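Local coordinates for insecticidal protein (Brevibacillus laterosporus, PDB 7ML9) that is probably a beta-pore-forming insecticidal toxin of the ETX/MTX2 family, active against the western corn rootworm, at residues M156-A161 against M165-E170; I194-P197 against T201-V204; F257-P262 against V267-Q272. All blocks are in the same frame, centred on the assembly; numbering follows the deposited sequence.

Overall arrangement
Running from the N terminus, the chain first makes interaction 1, where 156-161 turns back on 165-170 and closes the short turn 161-164. Interaction 2 follows: 194-197 and 201-204 flank the short connection 197-200, but here the two strands face each other instead of pairing. Interaction 3 closes a tight hairpin between strands 260-263 and 266-289. The three lie in series, so none nests in or crosses another. The centre of interaction 1 lies about 10 Å from the centre of this elongated chain, while interactions 2 and 3 lie on opposite sides of it, their centres about 62 Å apart. Strands 201-229 and 266-289, neighbours in the large sheet, link those two regions, and the hairpin of interaction 1 packs against both.

Interaction 1: residues M156-A161 against M165-E170; sequences MKFPIA and MEASTE
The antiparallel hairpin of strands 153-160 and 165-172 has hydrogen-bonded pairs M156-T169, F158-A167 and I160-M165, with K157-S168 and P159-E166 as the non-hydrogen-bonded pairs between them. Its place against the long sheet strands, and its apolar and polar faces, are consistent with the insertion hairpin of aerolysin-type toxins. F158 N gives to A167 O at 2.8 Å, and A167 N returns a nearly straight bond (176°) to F158 O; M165 N to I160 O is weak at 3.4 Å.

On the face of M156, F158 and I160, F158 has CG wedged between its backbone N and carbonyl carbon (chi1 50°), which lays the ring over A167: A167 CB makes a CH-pi contact, 4.2 Å from the F158 ring centroid. I160 CG2 reaches A167 CB at 3.9 Å, and I160 CG1 runs alongside M165 CB. I213 and F275 receive this face.

On the face of K157 and E166 the two side chains cross at about a right angle. K157 NZ rests against E166 CG (3.1 Å), and its salt bridge to E166 OE1 is loose at 3.6 Å. Apolar groups thus meet the protein body, while the exposed charged pair probably adds only modest stability.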
# COMPACT_ATOMS: atom_id res chain seq x y z
N MET A 156 -5.27 1.46 3.58
CA MET A 156 -4.55 2.58 3.01
C MET A 156 -5.42 3.24 1.95
O MET A 156 -6.03 2.55 1.12
CB MET A 156 -3.24 2.14 2.38
CG MET A 156 -2.33 3.30 2.15
SD MET A 156 -1.30 3.02 0.73
CE MET A 156 -2.52 2.73 -0.53
N LYS A 157 -5.48 4.57 1.98
CA LYS A 157 -6.24 5.35 1.01
C LYS A 157 -5.29 6.11 0.09
O LYS A 157 -4.24 6.59 0.52
CB LYS A 157 -7.18 6.33 1.70
CG LYS A 157 -8.17 5.66 2.64
CD LYS A 157 -8.58 6.59 3.79
CE LYS A 157 -8.66 8.05 3.37
NZ LYS A 157 -9.59 8.26 2.23
N PHE A 158 -5.68 6.22 -1.17
CA PHE A 158 -4.88 6.89 -2.17
C PHE A 158 -5.80 7.61 -3.14
O PHE A 158 -6.93 7.16 -3.38
CB PHE A 158 -3.98 5.91 -2.93
CG PHE A 158 -4.71 4.70 -3.47
CD1 PHE A 158 -5.03 3.64 -2.63
CD2 PHE A 158 -5.04 4.61 -4.81
CE1 PHE A 158 -5.69 2.52 -3.13
CE2 PHE A 158 -5.70 3.49 -5.31
CZ PHE A 158 -6.03 2.45 -4.47
N PRO A 159 -5.36 8.73 -3.71
CA PRO A 159 -6.17 9.40 -4.73
C PRO A 159 -6.00 8.71 -6.08
O PRO A 159 -4.95 8.15 -6.39
CB PRO A 159 -5.61 10.83 -4.76
CG PRO A 159 -4.50 10.87 -3.70
CD PRO A 159 -4.11 9.45 -3.46
N ILE A 160 -7.07 8.76 -6.87
CA ILE A 160 -7.07 8.18 -8.20
C ILE A 160 -7.59 9.22 -9.19
O ILE A 160 -8.16 10.24 -8.80
CB ILE A 160 -7.93 6.90 -8.29
CG1 ILE A 160 -9.38 7.24 -7.93
CG2 ILE A 160 -7.38 5.81 -7.37
CD1 ILE A 160 -10.35 6.17 -8.35
N ALA A 161 -7.38 8.94 -10.47
CA ALA A 161 -7.89 9.77 -11.56
C ALA A 161 -7.48 11.22 -11.37
O ALA A 161 -8.31 12.13 -11.24
CB ALA A 161 -9.41 9.64 -11.68
N MET A 165 -10.82 11.42 -7.14
CA MET A 165 -11.55 10.51 -6.26
C MET A 165 -10.56 9.86 -5.31
O MET A 165 -9.35 9.86 -5.54
CB MET A 165 -12.32 9.44 -7.05
CG MET A 165 -13.47 8.80 -6.27
SD MET A 165 -14.59 7.81 -7.29
CE MET A 165 -15.34 6.74 -6.06
N GLU A 166 -11.09 9.30 -4.23
CA GLU A 166 -10.31 8.58 -3.24
C GLU A 166 -10.68 7.11 -3.27
O GLU A 166 -11.87 6.76 -3.33
CB GLU A 166 -10.55 9.14 -1.83
CG GLU A 166 -9.45 8.78 -0.83
CD GLU A 166 -8.52 9.95 -0.51
OE1 GLU A 166 -9.00 10.99 -0.02
OE2 GLU A 166 -7.29 9.82 -0.76
N ALA A 167 -9.67 6.24 -3.25
CA ALA A 167 -9.85 4.80 -3.19
C ALA A 167 -9.03 4.24 -2.03
O ALA A 167 -8.18 4.93 -1.46
CB ALA A 167 -9.45 4.12 -4.51
N SER A 168 -9.28 2.97 -1.69
CA SER A 168 -8.61 2.37 -0.54
C SER A 168 -8.39 0.88 -0.76
O SER A 168 -8.94 0.28 -1.69
CB SER A 168 -9.41 2.60 0.75
OG SER A 168 -10.57 1.81 0.76
N THR A 169 -7.57 0.30 0.11
CA THR A 169 -7.20 -1.10 -0.00
C THR A 169 -6.67 -1.52 1.37
O THR A 169 -6.07 -0.72 2.08
CB THR A 169 -6.15 -1.31 -1.11
OG1 THR A 169 -5.96 -2.71 -1.36
CG2 THR A 169 -4.80 -0.66 -0.75
N GLU A 170 -6.94 -2.77 1.74
CA GLU A 170 -6.62 -3.27 3.07
C GLU A 170 -5.47 -4.26 2.97
O GLU A 170 -5.59 -5.29 2.29
CB GLU A 170 -7.83 -3.91 3.74
CG GLU A 170 -7.56 -4.31 5.19
CD GLU A 170 -8.79 -4.82 5.91
OE1 GLU A 170 -9.56 -5.60 5.31
OE2 GLU A 170 -8.99 -4.43 7.09

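Interaction 2: residues I194-P197 against T201-V204. With EDO (1,2-ethanediol), chain I.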
# COMPACT_ATOMS: atom_id res chain seq x y z
N ILE A 194 -25.83 18.90 -29.64
CA ILE A 194 -25.02 18.94 -30.86
C ILE A 194 -25.74 19.81 -31.90
O ILE A 194 -26.93 19.62 -32.16
CB ILE A 194 -24.79 17.54 -31.44
CG1 ILE A 194 -24.27 16.59 -30.35
CG2 ILE A 194 -23.83 17.60 -32.61
CD1 ILE A 194 -22.94 17.00 -29.81
N LYS A 195 -25.01 20.76 -32.50
CA LYS A 195 -25.55 21.54 -33.60
C LYS A 195 -25.47 20.72 -34.88
O LYS A 195 -24.38 20.33 -35.31
CB LYS A 195 -24.81 22.87 -33.76
CG LYS A 195 -25.24 23.68 -34.99
CD LYS A 195 -25.03 25.19 -34.80
CE LYS A 195 -24.77 25.90 -36.13
NZ LYS A 195 -23.75 25.19 -36.97
N VAL A 196 -26.62 20.42 -35.48
CA VAL A 196 -26.69 19.65 -36.72
C VAL A 196 -27.33 20.52 -37.79
O VAL A 196 -28.51 20.87 -37.68
CB VAL A 196 -27.47 18.34 -36.54
CG1 VAL A 196 -27.40 17.50 -37.81
CG2 VAL A 196 -26.93 17.55 -35.34
N PRO A 197 -26.58 20.91 -38.82
CA PRO A 197 -27.13 21.84 -39.83
C PRO A 197 -28.24 21.22 -40.68
O PRO A 197 -28.29 20.00 -40.90
CB PRO A 197 -25.92 22.18 -40.69
CG PRO A 197 -24.72 21.90 -39.83
CD PRO A 197 -25.13 20.72 -38.97
N THR A 201 -26.92 14.70 -41.75
CA THR A 201 -27.09 13.56 -40.86
C THR A 201 -25.76 13.33 -40.17
O THR A 201 -24.73 13.17 -40.84
CB THR A 201 -27.53 12.31 -41.62
OG1 THR A 201 -28.76 12.57 -42.30
CG2 THR A 201 -27.73 11.16 -40.63
N TYR A 202 -25.78 13.34 -38.84
CA TYR A 202 -24.58 13.13 -38.04
C TYR A 202 -24.65 11.80 -37.30
O TYR A 202 -25.73 11.28 -37.02
CB TYR A 202 -24.40 14.27 -37.04
CG TYR A 202 -23.84 15.55 -37.61
CD1 TYR A 202 -23.55 15.67 -38.97
CD2 TYR A 202 -23.59 16.65 -36.78
CE1 TYR A 202 -23.03 16.84 -39.49
CE2 TYR A 202 -23.08 17.82 -37.29
CZ TYR A 202 -22.80 17.91 -38.65
OH TYR A 202 -22.28 19.07 -39.15
N ARG A 203 -23.49 11.23 -37.04
CA ARG A 203 -23.36 10.01 -36.26
C ARG A 203 -22.53 10.36 -35.03
O ARG A 203 -21.49 11.00 -35.15
CB ARG A 203 -22.68 8.92 -37.08
CG ARG A 203 -22.61 7.59 -36.40
CD ARG A 203 -22.28 6.52 -37.43
NE ARG A 203 -20.85 6.43 -37.67
CZ ARG A 203 -20.31 5.88 -38.75
NH1 ARG A 203 -21.09 5.38 -39.70
NH2 ARG A 203 -18.99 5.84 -38.88
N VAL A 204 -23.02 9.97 -33.85
CA VAL A 204 -22.28 10.14 -32.60
C VAL A 204 -21.76 8.77 -32.17
O VAL A 204 -22.56 7.86 -31.95
CB VAL A 204 -23.15 10.75 -31.50
CG1 VAL A 204 -22.30 11.01 -30.24
CG2 VAL A 204 -23.80 12.02 -31.98
C1 EDO I . -25.09 4.66 -38.25
O1 EDO I . -25.33 4.32 -36.88
C2 EDO I . -24.19 3.61 -38.89
O2 EDO I . -23.11 4.29 -39.54
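The Y202 ring carries this contact, with V196 over one face and I194 at its edge; the other flat group, the R203 guanidinium, has O2 of a 1,2-ethanediol at its edge, near its plane. V196 CG1 stands 4.2 Å from the Y202 ring centroid and 17° off the ring normal, a CH-pi contact displaced toward the rim, while V196 CG2 touches the rim atom CD2 of Y202 at 3.7 Å. With CG1 anti to the backbone N (chi1 -175°), CG1 lies over the ring and CG2 beside its rim. I194 CG2 meets the ring near its plane, 4.3 Å from Y202 CD2. At the far end P197 crosses the tyrosine at about a right angle, its CD 3.3 Å from Y202 OH, and the carbonyl O of K195 comes obliquely to within 3.5 Å of Y202 CE2.

The strands run roughly antiparallel at 153°, with axes 8.4 Å apart, well beyond the spacing of paired strands, so the two face each other rather than pair. Strand 193-196 pairs with 123-126 instead, and Y202 bonds through its backbone to L114, consistent with a sandwich-like arrangement in which Y202 lies between two layers. I287 and V305 also touch the tyrosine.

R203 points to the other side of its strand, where its NH2 forms a salt bridge with E288; the ethanediol, probably from the crystallisation liquor, sits too close to NH1 for its bond to be trusted. Between these two segments the contact is largely apolar, with no hydrogen bond across it.

Interaction 3: residues F257-P262 against V267-Q272; sequences FRNFQP and VIVKGQ
Backbone hydrogen bonds set the pairing of Q261 with I268: I268 N gives to Q261 O at 2.7 Å and nearly straight (173°), and Q261 N answers to I268 O at 2.9 Å with a more bent geometry. Two residues earlier, N259 O accepts from K270 N at 3.0 Å. Between these bonds, V269 CA lies 3.4 Å from N259 O and F260 CA 3.3 Å from I268 O, the CA-H...O contacts that accompany the ladder.

A side-chain bond extends the ladder in one of the two modelled conformers of N259, and so for only part of the molecules. There CG sits between the backbone N and the carbonyl carbon (chi1 64°), which brings N259 ND2 to K270 O at 3.2 Å, with that oxygen close to the amide plane; ND2 also reaches T26 OG1.

The motif is a beta hairpin, strand 260-263 returning into the long strand 266-289. A type I turn from F257 to F260 leads into it, and F260 N bonds to F257 O within that turn.

Apolar contacts gather on the face that holds F260, V267 and V269. With CG2 trans to the amide nitrogen, V269 places it over one face of the F260 ring, 3.9 Å from the centroid in a CH-pi contact, while V267 CG2 comes to the ring edge, 4.1 Å from F260 CD2. F257 CD1 lies over the opposite face of the F260 ring. L246 of helix 242-252 and R31 of helix 28-48 also touch F260, and F257 reaches D34, which with E30 binds the sodium ion.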
# COMPACT_ATOMS: atom_id res chain seq x y z
N PHE A 257 18.99 -3.02 12.68
CA PHE A 257 17.58 -2.76 12.94
C PHE A 257 17.09 -1.63 12.04
O PHE A 257 16.43 -0.70 12.50
CB PHE A 257 17.37 -2.44 14.42
CG PHE A 257 17.77 -3.58 15.31
CD1 PHE A 257 16.94 -4.66 15.47
CD2 PHE A 257 19.03 -3.60 15.92
CE1 PHE A 257 17.31 -5.75 16.25
CE2 PHE A 257 19.42 -4.68 16.70
CZ PHE A 257 18.56 -5.76 16.86
N ARG A 258 17.43 -1.72 10.75
CA ARG A 258 17.22 -0.60 9.84
C ARG A 258 15.75 -0.24 9.67
O ARG A 258 15.42 0.91 9.37
CB ARG A 258 17.84 -0.91 8.48
CG ARG A 258 19.31 -0.52 8.40
CD ARG A 258 19.90 -0.83 7.03
NE ARG A 258 20.39 -2.20 6.96
CZ ARG A 258 20.46 -2.92 5.84
NH1 ARG A 258 20.08 -2.39 4.68
NH2 ARG A 258 20.91 -4.16 5.89
N ASN A 259 14.84 -1.20 9.85
CA ASN A 259 13.42 -0.91 9.68
C ASN A 259 12.70 -0.74 11.01
O ASN A 259 11.47 -0.89 11.07
CB ASN A 259 12.75 -1.99 8.81
CG ASN A 259 12.77 -3.37 9.44
OD1 ASN A 259 13.73 -3.75 10.11
ND2 ASN A 259 11.71 -4.14 9.21
N PHE A 260 13.43 -0.41 12.08
CA PHE A 260 12.87 -0.10 13.38
C PHE A 260 13.21 1.34 13.73
O PHE A 260 14.27 1.84 13.38
CB PHE A 260 13.43 -1.01 14.50
CG PHE A 260 13.00 -2.46 14.40
CD1 PHE A 260 13.53 -3.28 13.42
CD2 PHE A 260 12.11 -3.00 15.31
CE1 PHE A 260 13.15 -4.62 13.34
CE2 PHE A 260 11.74 -4.35 15.24
CZ PHE A 260 12.26 -5.14 14.25
N GLN A 261 12.30 1.97 14.47
CA GLN A 261 12.48 3.34 14.89
C GLN A 261 11.96 3.45 16.32
O GLN A 261 10.85 2.97 16.61
CB GLN A 261 11.68 4.26 13.96
CG GLN A 261 11.84 5.73 14.15
CD GLN A 261 10.99 6.47 13.11
OE1 GLN A 261 11.30 6.43 11.92
NE2 GLN A 261 9.93 7.11 13.56
N PRO A 262 12.70 4.08 17.23
CA PRO A 262 12.17 4.26 18.59
C PRO A 262 11.03 5.26 18.62
O PRO A 262 10.97 6.20 17.83
CB PRO A 262 13.38 4.78 19.39
CG PRO A 262 14.31 5.34 18.38
CD PRO A 262 14.08 4.58 17.09
N VAL A 267 8.58 0.84 19.95
CA VAL A 267 9.29 0.94 18.69
C VAL A 267 8.26 0.85 17.56
O VAL A 267 7.21 0.22 17.70
CB VAL A 267 10.39 -0.14 18.50
CG1 VAL A 267 11.36 -0.23 19.73
CG2 VAL A 267 9.76 -1.46 18.25
N ILE A 268 8.57 1.50 16.45
CA ILE A 268 7.77 1.40 15.23
C ILE A 268 8.55 0.56 14.23
O ILE A 268 9.73 0.83 13.97
CB ILE A 268 7.45 2.79 14.66
CG1 ILE A 268 6.62 3.60 15.64
CG2 ILE A 268 6.75 2.67 13.30
CD1 ILE A 268 6.54 5.07 15.30
N VAL A 269 7.91 -0.47 13.69
CA VAL A 269 8.53 -1.34 12.71
C VAL A 269 7.84 -1.12 11.36
O VAL A 269 6.63 -0.92 11.31
CB VAL A 269 8.50 -2.81 13.15
CG1 VAL A 269 7.08 -3.34 13.28
CG2 VAL A 269 9.32 -3.67 12.21
N LYS A 270 8.62 -1.14 10.28
CA LYS A 270 8.12 -0.75 8.96
C LYS A 270 8.21 -1.92 8.01
O LYS A 270 9.24 -2.60 7.95
CB LYS A 270 8.92 0.43 8.40
CG LYS A 270 8.36 0.97 7.08
CD LYS A 270 9.32 1.95 6.42
CE LYS A 270 10.06 1.27 5.27
NZ LYS A 270 9.17 1.04 4.09
N GLY A 271 7.12 -2.17 7.27
CA GLY A 271 7.11 -3.07 6.13
C GLY A 271 6.65 -2.34 4.88
O GLY A 271 6.58 -1.10 4.88
N GLN A 272 6.31 -3.07 3.83
CA GLN A 272 6.02 -2.46 2.53
C GLN A 272 4.98 -3.28 1.78
O GLN A 272 4.93 -4.51 1.88
CB GLN A 272 7.27 -2.36 1.65
CG GLN A 272 7.93 -1.01 1.64
CD GLN A 272 9.25 -1.03 0.90
OE1 GLN A 272 10.28 -0.56 1.41
NE2 GLN A 272 9.24 -1.59 -0.32